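Local atomic coordinates of response regulator (Caulobacter vibrioides, PDB entry 3N0R), a protein that probably controls the general stress response, its receiver domain restraining a sigma-factor-like domain that acts as an anti-anti-sigma element. Residues Pro29-Ile34 with His50-Ala55; Glu162-Glu167 with Leu198-Arg203; Arg181-Asp186 with Ala269-Ala274; Arg204-Val209 with Asp227-Met232; Ser220-Val225 with Val236-Ala241. The protein carries 1 engineered substitution. All blocks are in the same frame, centred on the assembly; numbering follows the deposited sequence.

Contact 1: residues Pro29-Ile34 with His50-Ala55; sequences PHLPYI and HYVRVA
V52 meets both L31 and I34, and following its side chain outward accounts for the whole contact. Its CB leads from helix 45-60 toward the start of helix 31-42 and splits there into two methyls. CG1, held anti to the backbone N (chi1 170°), touches both partners: it lies 3.8 Å from I34 CG2 and 4.0 Å from L31 CD2. The other branch, CG2, rests against backbone as well as side chain, with I34 O at 3.8 Å and I34 CG2 at 3.9 Å. I34 supplies its CG2 methyl because CG1 runs anti to the backbone N (chi1 -165°) and takes the longer arm elsewhere. L31 contributes a single methyl, the tip of a chain whose CB starts off across the line between the helices.

V52 also touches R35 and A38 further along helix 31-42, while I34 turns to Y77 and F80, so the contact joins helices 31-42 and 45-60 beside helix 72-84, within the sigma2-like part of the chain. All three touching residues are buried and join almost wholly through aliphatic carbon, apart from the brush of V52 CG2 with I34 O. Dispersion and the exclusion of water therefore hold these two successive helices together here, with no directional bond between the segments.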
# COMPACT_ATOMS: atom_id res chain seq x y z
N PRO A 29 10.69 10.90 -9.77
CA PRO A 29 9.66 10.02 -10.34
C PRO A 29 9.24 8.90 -9.40
O PRO A 29 8.15 8.33 -9.58
CB PRO A 29 10.35 9.43 -11.58
CG PRO A 29 11.46 10.37 -11.89
CD PRO A 29 11.91 10.94 -10.58
N HIS A 30 10.06 8.58 -8.40
CA HIS A 30 9.81 7.43 -7.53
C HIS A 30 9.11 7.81 -6.23
O HIS A 30 8.64 6.94 -5.50
CB HIS A 30 11.13 6.71 -7.26
CG HIS A 30 11.86 6.38 -8.52
ND1 HIS A 30 11.32 5.56 -9.48
CD2 HIS A 30 13.05 6.81 -9.01
CE1 HIS A 30 12.15 5.49 -10.51
NE2 HIS A 30 13.20 6.23 -10.24
N LEU A 31 9.04 9.11 -5.94
CA LEU A 31 8.46 9.56 -4.68
C LEU A 31 6.99 9.20 -4.47
O LEU A 31 6.64 8.72 -3.40
CB LEU A 31 8.71 11.05 -4.44
CG LEU A 31 10.18 11.39 -4.15
CD1 LEU A 31 10.41 12.89 -4.29
CD2 LEU A 31 10.64 10.90 -2.78
N PRO A 32 6.13 9.37 -5.48
CA PRO A 32 4.73 9.00 -5.23
C PRO A 32 4.59 7.53 -4.83
O PRO A 32 3.80 7.18 -3.95
CB PRO A 32 4.04 9.28 -6.56
CG PRO A 32 4.88 10.37 -7.20
CD PRO A 32 6.30 10.03 -6.80
N TYR A 33 5.37 6.66 -5.48
CA TYR A 33 5.21 5.24 -5.24
C TYR A 33 5.80 4.76 -3.92
O TYR A 33 5.26 3.85 -3.28
CB TYR A 33 5.69 4.43 -6.45
CG TYR A 33 4.96 4.91 -7.67
CD1 TYR A 33 3.62 4.61 -7.85
CD2 TYR A 33 5.58 5.75 -8.59
CE1 TYR A 33 2.93 5.07 -8.96
CE2 TYR A 33 4.90 6.22 -9.69
CZ TYR A 33 3.57 5.88 -9.87
OH TYR A 33 2.89 6.35 -10.97
N ILE A 34 6.87 5.40 -3.46
CA ILE A 34 7.34 5.08 -2.12
C ILE A 34 6.36 5.60 -1.05
O ILE A 34 6.22 4.98 -0.01
CB ILE A 34 8.81 5.49 -1.84
CG1 ILE A 34 9.31 4.78 -0.58
CG2 ILE A 34 8.97 7.00 -1.76
CD1 ILE A 34 10.80 4.89 -0.37
N HIS A 50 4.95 11.25 5.99
CA HIS A 50 5.95 11.90 6.81
C HIS A 50 7.29 11.16 6.70
O HIS A 50 8.35 11.78 6.57
CB HIS A 50 5.48 11.93 8.26
CG HIS A 50 6.38 12.71 9.16
ND1 HIS A 50 6.54 12.39 10.49
CD2 HIS A 50 7.15 13.80 8.95
CE1 HIS A 50 7.37 13.25 11.06
NE2 HIS A 50 7.75 14.12 10.14
N TYR A 51 7.24 9.83 6.75
CA TYR A 51 8.48 9.06 6.71
C TYR A 51 9.19 9.29 5.38
O TYR A 51 10.43 9.40 5.33
CB TYR A 51 8.20 7.57 6.94
CG TYR A 51 7.78 7.18 8.34
CD1 TYR A 51 7.63 8.13 9.36
CD2 TYR A 51 7.54 5.85 8.66
CE1 TYR A 51 7.25 7.75 10.64
CE2 TYR A 51 7.15 5.48 9.92
CZ TYR A 51 7.02 6.43 10.91
OH TYR A 51 6.63 6.05 12.18
N VAL A 52 8.42 9.37 4.29
CA VAL A 52 9.01 9.65 3.00
C VAL A 52 9.62 11.06 2.95
O VAL A 52 10.73 11.26 2.44
CB VAL A 52 7.99 9.46 1.86
CG1 VAL A 52 8.54 10.00 0.54
CG2 VAL A 52 7.61 8.00 1.75
N ARG A 53 8.91 12.05 3.48
CA ARG A 53 9.41 13.42 3.47
C ARG A 53 10.75 13.53 4.20
O ARG A 53 11.67 14.21 3.74
CB ARG A 53 8.37 14.37 4.07
CG ARG A 53 8.72 15.84 3.89
CD ARG A 53 7.59 16.74 4.37
NE ARG A 53 7.32 16.59 5.80
CZ ARG A 53 7.98 17.24 6.75
NH1 ARG A 53 8.95 18.09 6.43
NH2 ARG A 53 7.67 17.05 8.03
N VAL A 54 10.86 12.85 5.34
CA VAL A 54 12.10 12.86 6.11
C VAL A 54 13.24 12.26 5.29
O VAL A 54 14.35 12.82 5.25
CB VAL A 54 11.93 12.10 7.43
CG1 VAL A 54 13.29 11.82 8.08
CG2 VAL A 54 11.00 12.88 8.37
N ALA A 55 12.99 11.13 4.62
CA ALA A 55 14.03 10.51 3.79
C ALA A 55 14.46 11.45 2.65
O ALA A 55 15.65 11.59 2.36
CB ALA A 55 13.55 9.18 3.24

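Contact 2: residues Glu162-Glu167 with Leu198-Arg203; sequences EVLIIE and LEAVTR
L164, from the strand 162-166, pushes a forked end against A200 and V201 of helix 194-203, and the apolar contact is confined to these three side chains. Its CG stands anti to the backbone N (chi1 171°), which carries the fork off the sheet toward the helix. CD1 reaches A200 CB at 3.8 Å. CD2 takes the other partner, V201 CG2, at 3.6 Å, the leucine and valine side chains crossing at about a right angle. A200 also touches D189 of the adjoining strand, and V201 leans on V225 and I228.

The hydrogen bonds lie within the helix. L198 O is gripped twice by one residue: T202 N comes to 2.9 Å and T202 OG1 to 2.7 Å, from opposite faces of the carbonyl plane. The hydroxyl bond is bent, with a C=O...OG1 angle of 142° and OG1 37° out of that plane.

As for charge, R203 NH1 and E199 OE2 form a salt bridge of 3.6 Å one turn apart, long and doubtful, since R203 was modelled in two conformers; in the same copy E199 CG lies at the guanidinium edge. Both residues are exposed.

Within the sheet, L164 is tied through its backbone to L208 and L210 of the next strand. The chemistry thus divides by side: the helix spends its polar groups on itself and on the solvent-facing side, and offers small aliphatic groups to the sheet. The helix is consequently seated on this alpha/beta receiver domain by hydrophobic contact alone between the two segments.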
# COMPACT_ATOMS: atom_id res chain seq x y z
N GLU A 162 -16.87 -10.00 3.46
CA GLU A 162 -17.80 -9.52 2.46
C GLU A 162 -17.29 -8.23 1.84
O GLU A 162 -16.89 -7.31 2.55
CB GLU A 162 -19.18 -9.29 3.09
CG GLU A 162 -19.82 -10.56 3.59
CD GLU A 162 -21.21 -10.33 4.14
OE1 GLU A 162 -21.70 -9.18 4.07
OE2 GLU A 162 -21.81 -11.30 4.65
N VAL A 163 -17.29 -8.18 0.51
CA VAL A 163 -16.69 -7.08 -0.22
C VAL A 163 -17.70 -6.41 -1.13
O VAL A 163 -18.39 -7.08 -1.91
CB VAL A 163 -15.50 -7.57 -1.05
CG1 VAL A 163 -14.83 -6.41 -1.76
CG2 VAL A 163 -14.50 -8.30 -0.15
N LEU A 164 -17.78 -5.08 -1.04
CA LEU A 164 -18.56 -4.27 -1.98
C LEU A 164 -17.60 -3.60 -2.96
O LEU A 164 -16.59 -3.02 -2.55
CB LEU A 164 -19.34 -3.19 -1.22
CG LEU A 164 -20.03 -2.13 -2.07
CD1 LEU A 164 -21.11 -2.75 -2.95
CD2 LEU A 164 -20.63 -1.05 -1.18
N ILE A 165 -17.92 -3.69 -4.25
CA ILE A 165 -17.15 -3.00 -5.28
C ILE A 165 -17.99 -1.85 -5.82
O ILE A 165 -19.17 -2.04 -6.11
CB ILE A 165 -16.77 -3.98 -6.42
CG1 ILE A 165 -15.85 -5.09 -5.89
CG2 ILE A 165 -16.13 -3.23 -7.59
CD1 ILE A 165 -15.78 -6.29 -6.77
N ILE A 166 -17.38 -0.67 -5.95
CA ILE A 166 -18.05 0.48 -6.57
C ILE A 166 -17.25 0.88 -7.81
O ILE A 166 -16.17 1.47 -7.71
CB ILE A 166 -18.21 1.67 -5.60
CG1 ILE A 166 -18.80 1.22 -4.25
CG2 ILE A 166 -19.07 2.76 -6.25
CD1 ILE A 166 -18.77 2.29 -3.17
N GLU A 167 -17.76 0.49 -8.97
CA GLU A 167 -17.04 0.63 -10.22
C GLU A 167 -18.05 0.57 -11.34
O GLU A 167 -18.87 -0.35 -11.39
CB GLU A 167 -16.02 -0.51 -10.37
CG GLU A 167 -15.26 -0.49 -11.68
CD GLU A 167 -14.48 0.78 -11.87
OE1 GLU A 167 -14.80 1.55 -12.80
OE2 GLU A 167 -13.54 1.01 -11.09
N LEU A 198 -25.12 3.00 -2.02
CA LEU A 198 -25.89 3.22 -0.81
C LEU A 198 -26.98 2.16 -0.61
O LEU A 198 -27.20 1.68 0.50
CB LEU A 198 -26.49 4.62 -0.81
CG LEU A 198 -27.27 4.97 0.44
CD1 LEU A 198 -26.47 4.77 1.73
CD2 LEU A 198 -27.76 6.41 0.33
N GLU A 199 -27.64 1.77 -1.69
CA GLU A 199 -28.60 0.69 -1.62
C GLU A 199 -27.95 -0.60 -1.10
O GLU A 199 -28.50 -1.29 -0.23
CB GLU A 199 -29.22 0.45 -2.99
CG GLU A 199 -30.38 -0.51 -2.99
CD GLU A 199 -31.10 -0.53 -4.32
OE1 GLU A 199 -30.50 -0.10 -5.34
OE2 GLU A 199 -32.27 -0.97 -4.36
N ALA A 200 -26.78 -0.92 -1.64
CA ALA A 200 -26.06 -2.12 -1.21
C ALA A 200 -25.71 -2.09 0.28
O ALA A 200 -25.93 -3.07 1.00
CB ALA A 200 -24.81 -2.32 -2.04
N VAL A 201 -25.16 -0.97 0.74
CA VAL A 201 -24.73 -0.86 2.13
C VAL A 201 -25.94 -0.86 3.07
O VAL A 201 -25.86 -1.39 4.17
CB VAL A 201 -23.85 0.38 2.36
CG1 VAL A 201 -23.59 0.57 3.84
CG2 VAL A 201 -22.52 0.24 1.62
N THR A 202 -27.05 -0.30 2.63
CA THR A 202 -28.27 -0.31 3.42
C THR A 202 -28.77 -1.74 3.65
O THR A 202 -29.31 -2.06 4.71
CB THR A 202 -29.35 0.55 2.76
OG1 THR A 202 -28.86 1.89 2.64
CG2 THR A 202 -30.63 0.56 3.57
N ARG A 203 -28.56 -2.62 2.68
CA ARG A 203 -28.92 -4.02 2.83
C ARG A 203 -27.96 -4.78 3.73
O ARG A 203 -28.39 -5.59 4.56
CB ARG A 203 -29.02 -4.72 1.47
CG ARG A 203 -30.35 -4.51 0.79
CD ARG A 203 -30.53 -5.47 -0.38
NE ARG A 203 -31.90 -5.44 -0.88
CZ ARG A 203 -32.42 -4.40 -1.53
NH1 ARG A 203 -31.69 -3.32 -1.74
NH2 ARG A 203 -33.68 -4.45 -1.96

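Contact 3: residues Arg181-Asp186 with Ala269-Ala274; sequences RELGHD and AAIGQA
I271 lays its CG2 methyl by the imidazole of H185, 4.0 Å from NE2 and 4.2 Å from CD2, meeting the ring obliquely while the two side chains run past each other in opposite directions. The isoleucine's other arm has a separate partner. CG1 is anti to the carbonyl carbon (chi1 -68°), and this swings CD1 to L183 CD1 at 3.7 Å, where the two chains cross at a slant. I271 in effect spans the pair: one branch for the leucine, one for the histidine.

Those two receiving residues are set out by the end of helix 170-182. G184, with a phi of 93°, closes it in a Schellman motif, G184 N reaching back to R181 O at 2.9 Å, and the turn brings L183 and H185 round to the same partner. It also leaves L183 O 4.1 Å above one face of the H185 ring, displaced toward the rim.

H185 ND1 takes a hydrogen bond from T161 N, which fixes the turn of the ring. V180 packs on both H185 and I271. Helix 264-277, meanwhile, touches helix 115-125 of the sigma-like region through A269 and Q273. With ND1 accepting from an amide, a proton would be expected on NE2, the atom nearest the methyl. The histidine therefore uses ND1 for a polar tie, while its NE2-CD2 side packs against a methyl by van der Waals contact.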
# COMPACT_ATOMS: atom_id res chain seq x y z
N ARG A 181 -12.68 -12.68 -5.62
CA ARG A 181 -13.14 -14.05 -5.45
C ARG A 181 -11.96 -15.03 -5.38
O ARG A 181 -11.97 -15.99 -4.60
CB ARG A 181 -14.06 -14.43 -6.62
CG ARG A 181 -14.51 -15.87 -6.67
CD ARG A 181 -15.44 -16.10 -7.86
NE ARG A 181 -16.77 -15.54 -7.62
CZ ARG A 181 -17.85 -16.26 -7.35
NH1 ARG A 181 -17.76 -17.59 -7.32
NH2 ARG A 181 -19.01 -15.68 -7.14
N GLU A 182 -10.95 -14.80 -6.21
CA GLU A 182 -9.76 -15.66 -6.24
C GLU A 182 -9.02 -15.67 -4.90
O GLU A 182 -8.34 -16.63 -4.58
CB GLU A 182 -8.81 -15.24 -7.38
CG GLU A 182 -7.45 -15.97 -7.35
CD GLU A 182 -6.46 -15.51 -8.42
OE1 GLU A 182 -6.68 -14.45 -9.04
OE2 GLU A 182 -5.46 -16.22 -8.64
N LEU A 183 -9.17 -14.59 -4.13
CA LEU A 183 -8.56 -14.49 -2.80
C LEU A 183 -9.42 -15.14 -1.71
O LEU A 183 -9.03 -15.14 -0.54
CB LEU A 183 -8.29 -13.02 -2.45
CG LEU A 183 -7.30 -12.29 -3.37
CD1 LEU A 183 -7.32 -10.79 -3.09
CD2 LEU A 183 -5.89 -12.86 -3.25
N GLY A 184 -10.58 -15.67 -2.08
CA GLY A 184 -11.43 -16.35 -1.13
C GLY A 184 -12.50 -15.48 -0.49
O GLY A 184 -13.25 -15.96 0.37
N HIS A 185 -12.61 -14.22 -0.90
CA HIS A 185 -13.59 -13.32 -0.31
C HIS A 185 -14.92 -13.39 -1.04
O HIS A 185 -15.02 -13.94 -2.14
CB HIS A 185 -13.06 -11.88 -0.28
CG HIS A 185 -11.85 -11.73 0.58
ND1 HIS A 185 -11.87 -11.97 1.93
CD2 HIS A 185 -10.57 -11.39 0.27
CE1 HIS A 185 -10.66 -11.79 2.43
NE2 HIS A 185 -9.86 -11.42 1.44
N ASP A 186 -15.96 -12.84 -0.42
CA ASP A 186 -17.32 -12.92 -0.93
C ASP A 186 -17.77 -11.55 -1.42
O ASP A 186 -17.99 -10.65 -0.62
CB ASP A 186 -18.23 -13.39 0.21
CG ASP A 186 -19.69 -13.49 -0.18
OD1 ASP A 186 -20.00 -13.64 -1.38
OD2 ASP A 186 -20.54 -13.44 0.74
N ALA A 269 -1.88 -7.64 -2.36
CA ALA A 269 -1.14 -6.87 -1.36
C ALA A 269 -2.00 -5.79 -0.73
O ALA A 269 -1.98 -5.63 0.49
CB ALA A 269 0.13 -6.27 -1.97
N ALA A 270 -2.73 -5.02 -1.54
CA ALA A 270 -3.54 -3.94 -1.00
C ALA A 270 -4.66 -4.47 -0.11
O ALA A 270 -4.90 -3.96 0.98
CB ALA A 270 -4.10 -3.08 -2.13
N ILE A 271 -5.36 -5.50 -0.58
CA ILE A 271 -6.39 -6.13 0.24
C ILE A 271 -5.79 -6.74 1.50
O ILE A 271 -6.34 -6.59 2.59
CB ILE A 271 -7.17 -7.18 -0.57
CG1 ILE A 271 -7.99 -6.49 -1.66
CG2 ILE A 271 -8.06 -8.03 0.35
CD1 ILE A 271 -8.71 -7.43 -2.60
N GLY A 272 -4.64 -7.40 1.37
CA GLY A 272 -3.97 -7.97 2.52
C GLY A 272 -3.67 -6.95 3.61
O GLY A 272 -3.83 -7.24 4.80
N GLN A 273 -3.22 -5.77 3.21
CA GLN A 273 -2.92 -4.72 4.19
C GLN A 273 -4.19 -4.11 4.78
O GLN A 273 -4.26 -3.89 6.00
CB GLN A 273 -2.05 -3.63 3.59
CG GLN A 273 -0.65 -4.12 3.25
CD GLN A 273 0.04 -4.72 4.45
OE1 GLN A 273 0.08 -5.95 4.60
NE2 GLN A 273 0.59 -3.87 5.32
N ALA A 274 -5.18 -3.83 3.94
CA ALA A 274 -6.42 -3.25 4.43
C ALA A 274 -7.06 -4.13 5.50
O ALA A 274 -7.51 -3.64 6.53
CB ALA A 274 -7.38 -3.03 3.29

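Contact 4: residues Arg204-Val209 with Asp227-Met232; sequences RTPGLV and DILGRM
The short helix that sets L229 against V209 is bonded from R231 N to D227 O at 3.1 Å, the shortest hydrogen bond within the two segments. The next one, M232 N to I228 O, is already weak. Nothing polar links the segments to each other; side-chain carbon does that.

L229 carries the middle of the contact. Its CB does not aim at the strand, but with CG anti to the carbonyl carbon (chi1 -63°) the two methyls still reach it. CD1 lies 3.7 Å from V209 CG2. CD2 is shared, 4.0 Å from the same V209 CG2 and 4.1 Å from P206 CG, with P206 CD about as near. Both the valine and the proline meet the leucine roughly at right angles, so its fork closes over the V209 methyl, while CD2 alone also touches the rim of the pyrrolidine.

Toward the surface a further touch follows, T205 CG2 with M232 CG at 4.1 Å. M232 is a selenomethionine bent at chi2 and chi3, and since it was modelled in two conformers this touch is less certain than the others.

I222 and V234 add to the wall around L229, while I166 and I222 pack on V209. Strand 208-212, helix 226-231 and strand 236-240 form a beta-alpha-beta crossover, and L229 seated on V209 is part of the join between its helix and first strand, as belongs to the alternating alpha/beta fold of response regulator receiver domains.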
# COMPACT_ATOMS: atom_id res chain seq x y z
N ARG A 204 -26.66 -4.53 3.58
CA ARG A 204 -25.66 -5.24 4.36
C ARG A 204 -24.38 -4.43 4.44
O ARG A 204 -23.88 -3.96 3.43
CB ARG A 204 -25.38 -6.60 3.73
CG ARG A 204 -24.74 -7.62 4.65
CD ARG A 204 -24.83 -9.02 4.05
NE ARG A 204 -24.64 -10.11 5.01
CZ ARG A 204 -23.97 -10.03 6.16
NH1 ARG A 204 -23.38 -8.90 6.54
NH2 ARG A 204 -23.87 -11.10 6.93
N THR A 205 -23.83 -4.26 5.64
CA THR A 205 -22.56 -3.56 5.79
C THR A 205 -21.42 -4.50 5.40
O THR A 205 -21.30 -5.59 5.94
CB THR A 205 -22.35 -3.05 7.23
OG1 THR A 205 -23.48 -2.27 7.63
CG2 THR A 205 -21.09 -2.19 7.32
N PRO A 206 -20.59 -4.08 4.44
CA PRO A 206 -19.49 -4.95 4.01
C PRO A 206 -18.31 -4.89 4.99
O PRO A 206 -18.28 -4.02 5.86
CB PRO A 206 -19.08 -4.33 2.67
CG PRO A 206 -19.39 -2.90 2.83
CD PRO A 206 -20.62 -2.81 3.70
N GLY A 207 -17.36 -5.81 4.84
CA GLY A 207 -16.13 -5.77 5.60
C GLY A 207 -15.00 -5.07 4.87
O GLY A 207 -13.94 -4.82 5.43
N LEU A 208 -15.22 -4.75 3.60
CA LEU A 208 -14.20 -4.11 2.77
C LEU A 208 -14.89 -3.50 1.57
O LEU A 208 -15.82 -4.10 1.02
CB LEU A 208 -13.17 -5.14 2.30
CG LEU A 208 -12.10 -4.68 1.31
CD1 LEU A 208 -11.16 -3.65 1.94
CD2 LEU A 208 -11.31 -5.88 0.81
N VAL A 209 -14.44 -2.32 1.14
CA VAL A 209 -14.96 -1.70 -0.07
C VAL A 209 -13.81 -1.35 -1.00
O VAL A 209 -12.78 -0.84 -0.55
CB VAL A 209 -15.73 -0.40 0.27
CG1 VAL A 209 -16.25 0.26 -0.99
CG2 VAL A 209 -16.88 -0.71 1.23
N ASP A 227 -19.67 7.97 5.25
CA ASP A 227 -19.98 8.18 6.67
C ASP A 227 -20.34 6.87 7.38
O ASP A 227 -19.82 6.58 8.47
CB ASP A 227 -21.11 9.20 6.84
CG ASP A 227 -20.69 10.60 6.43
OD1 ASP A 227 -19.47 10.84 6.24
OD2 ASP A 227 -21.58 11.47 6.31
N ILE A 228 -21.23 6.10 6.76
CA ILE A 228 -21.66 4.81 7.30
C ILE A 228 -20.48 3.87 7.47
O ILE A 228 -20.32 3.23 8.50
CB ILE A 228 -22.72 4.14 6.39
CG1 ILE A 228 -24.00 4.98 6.32
CG2 ILE A 228 -23.04 2.74 6.89
CD1 ILE A 228 -24.91 4.59 5.18
N LEU A 229 -19.64 3.79 6.44
CA LEU A 229 -18.47 2.92 6.48
C LEU A 229 -17.51 3.37 7.57
O LEU A 229 -16.90 2.55 8.25
CB LEU A 229 -17.77 2.91 5.13
CG LEU A 229 -18.59 2.35 3.97
CD1 LEU A 229 -17.84 2.52 2.66
CD2 LEU A 229 -18.94 0.89 4.21
N GLY A 230 -17.37 4.68 7.73
CA GLY A 230 -16.45 5.24 8.70
C GLY A 230 -16.82 4.88 10.13
O GLY A 230 -15.95 4.61 10.96
N ARG A 231 -18.11 4.86 10.42
CA ARG A 231 -18.58 4.56 11.76
C ARG A 231 -18.38 3.08 12.12
O ARG A 231 -18.32 2.72 13.29
CB ARG A 231 -20.04 4.99 11.93
CG ARG A 231 -20.23 6.50 11.75
CD ARG A 231 -21.61 6.95 12.19
NE ARG A 231 -22.61 6.79 11.14
CZ ARG A 231 -23.38 5.71 11.00
NH1 ARG A 231 -23.26 4.69 11.84
NH2 ARG A 231 -24.27 5.65 10.01
N MSE A 232 -18.27 2.25 11.09
CA MSE A 232 -18.05 0.82 11.29
C MSE A 232 -16.59 0.46 11.06
O MSE A 232 -16.21 -0.72 11.08
CB MSE A 232 -18.96 -0.00 10.38
CG MSE A 232 -20.44 0.28 10.56
SE MSE A 232 -21.03 0.10 12.41
CE MSE A 232 -20.28 -1.66 12.80

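Contact 5: residues Ser220-Val225 with Val236-Ala241; sequences SGIDAV and VIFITA
I222, the residue that meets both V236 and F238, sits in a type I beta turn from S220 to D223, closed by D223 N to S220 O at 3.1 Å, facing a regular strand, 236-240. A second bond, V225 N to I222 O at 3.0 Å, follows at once, so the loop winds on through successive turns, although it is no regular helix.

The I222 side chain divides its two ends between two residues. Its CG1 is anti to the backbone N (chi1 -156°), and the further turn at chi2 (68°) brings CD1 to V236, where the side chains meet tip to tip: CD1 is 3.8 Å from V236 CG1 and 4.0 Å from V236 CG2. The CG2 methyl goes to F238 instead. It comes in the plane of the ring, at the edge, 3.8 Å from CE1 and 4.1 Å from CZ, with the two side chains nearly perpendicular.

V236 and F238, two apart on the strand, also touch each other. V236 CG1 stands 3.6 Å above one face of the phenyl ring, offset toward its rim. The ring is thus approached at its edge by the loop and on a face by its own strand, an aliphatic group each time.

The strand is bonded through I237 to V209 and A211 on one flank and through F238 to F256 and I258 on the other. I222 also rests on V209 and A211, V225 reaches L198 and V201 of helix 194-203, and F238 continues onto L257 of strand 257-259.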
# COMPACT_ATOMS: atom_id res chain seq x y z
N SER A 220 -17.11 10.80 -6.88
CA SER A 220 -16.38 9.76 -6.16
C SER A 220 -17.38 8.69 -5.72
O SER A 220 -18.36 9.00 -5.05
CB SER A 220 -15.68 10.36 -4.95
OG SER A 220 -14.84 9.41 -4.30
N GLY A 221 -17.12 7.44 -6.10
CA GLY A 221 -18.04 6.35 -5.83
C GLY A 221 -18.38 6.16 -4.36
O GLY A 221 -19.46 5.68 -4.03
N ILE A 222 -17.46 6.54 -3.49
CA ILE A 222 -17.60 6.28 -2.06
C ILE A 222 -18.48 7.31 -1.34
O ILE A 222 -18.91 7.08 -0.21
CB ILE A 222 -16.21 6.25 -1.38
CG1 ILE A 222 -16.24 5.42 -0.09
CG2 ILE A 222 -15.68 7.67 -1.15
CD1 ILE A 222 -16.44 3.94 -0.32
N ASP A 223 -18.78 8.42 -2.01
CA ASP A 223 -19.33 9.59 -1.31
C ASP A 223 -20.58 9.36 -0.46
O ASP A 223 -20.69 9.91 0.64
CB ASP A 223 -19.57 10.76 -2.28
CG ASP A 223 -18.31 11.56 -2.55
OD1 ASP A 223 -17.30 11.33 -1.85
OD2 ASP A 223 -18.34 12.44 -3.44
N ALA A 224 -21.53 8.57 -0.96
CA ALA A 224 -22.79 8.40 -0.26
C ALA A 224 -22.72 7.35 0.84
O ALA A 224 -23.67 7.20 1.61
CB ALA A 224 -23.92 8.09 -1.24
N VAL A 225 -21.61 6.62 0.91
CA VAL A 225 -21.47 5.59 1.94
C VAL A 225 -20.30 5.85 2.89
O VAL A 225 -20.11 5.12 3.87
CB VAL A 225 -21.37 4.17 1.32
CG1 VAL A 225 -22.67 3.81 0.61
CG2 VAL A 225 -20.17 4.06 0.38
N VAL A 236 -11.46 1.00 3.12
CA VAL A 236 -11.73 1.33 1.73
C VAL A 236 -10.42 1.37 0.96
O VAL A 236 -9.45 1.99 1.39
CB VAL A 236 -12.46 2.67 1.58
CG1 VAL A 236 -12.77 2.97 0.10
CG2 VAL A 236 -13.74 2.68 2.41
N ILE A 237 -10.40 0.69 -0.18
CA ILE A 237 -9.29 0.75 -1.11
C ILE A 237 -9.78 1.48 -2.35
O ILE A 237 -10.81 1.12 -2.93
CB ILE A 237 -8.82 -0.66 -1.50
CG1 ILE A 237 -8.43 -1.46 -0.26
CG2 ILE A 237 -7.67 -0.57 -2.50
CD1 ILE A 237 -8.10 -2.91 -0.55
N PHE A 238 -9.05 2.51 -2.77
CA PHE A 238 -9.45 3.28 -3.94
C PHE A 238 -8.81 2.76 -5.21
O PHE A 238 -7.65 2.37 -5.23
CB PHE A 238 -9.18 4.76 -3.71
CG PHE A 238 -10.08 5.36 -2.67
CD1 PHE A 238 -11.33 5.83 -3.01
CD2 PHE A 238 -9.69 5.39 -1.34
CE1 PHE A 238 -12.18 6.35 -2.04
CE2 PHE A 238 -10.53 5.91 -0.37
CZ PHE A 238 -11.77 6.40 -0.72
N ILE A 239 -9.62 2.76 -6.27
CA ILE A 239 -9.20 2.30 -7.58
C ILE A 239 -9.02 3.51 -8.50
O ILE A 239 -9.90 4.36 -8.58
CB ILE A 239 -10.28 1.40 -8.21
CG1 ILE A 239 -10.50 0.13 -7.37
CG2 ILE A 239 -9.94 1.06 -9.65
CD1 ILE A 239 -11.81 -0.59 -7.70
N THR A 240 -7.88 3.59 -9.19
CA THR A 240 -7.62 4.71 -10.10
C THR A 240 -6.65 4.33 -11.22
O THR A 240 -5.78 3.46 -11.04
CB THR A 240 -7.05 5.93 -9.34
OG1 THR A 240 -6.75 6.98 -10.27
CG2 THR A 240 -5.79 5.55 -8.57
N ALA A 241 -6.79 4.97 -12.37
CA ALA A 241 -5.82 4.79 -13.45
C ALA A 241 -4.57 5.64 -13.25
O ALA A 241 -3.56 5.42 -13.91
CB ALA A 241 -6.46 5.09 -14.80

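Contacts 2 to 5 all belong to the receiver domain and touch one another; contact 1 stands apart in the sigma-like region, its nearest atoms about 7 Å from contact 5 and about 17 Å from contact 2. Contacts 2 and 4, with centres 9 Å apart, are stitched by E162 O to G207 N at 2.8 Å, and V209 O to I237 N ties contact 4 to contact 5. Contact 3 reaches that sheet through L208 and I237, and its helix 264-277 also touches the sigma-like region. The predicted phosphorylation site, D212, not phosphorylated here, lies close to E167 of contact 2, and one modelled conformer of I239 of contact 5 packs on it.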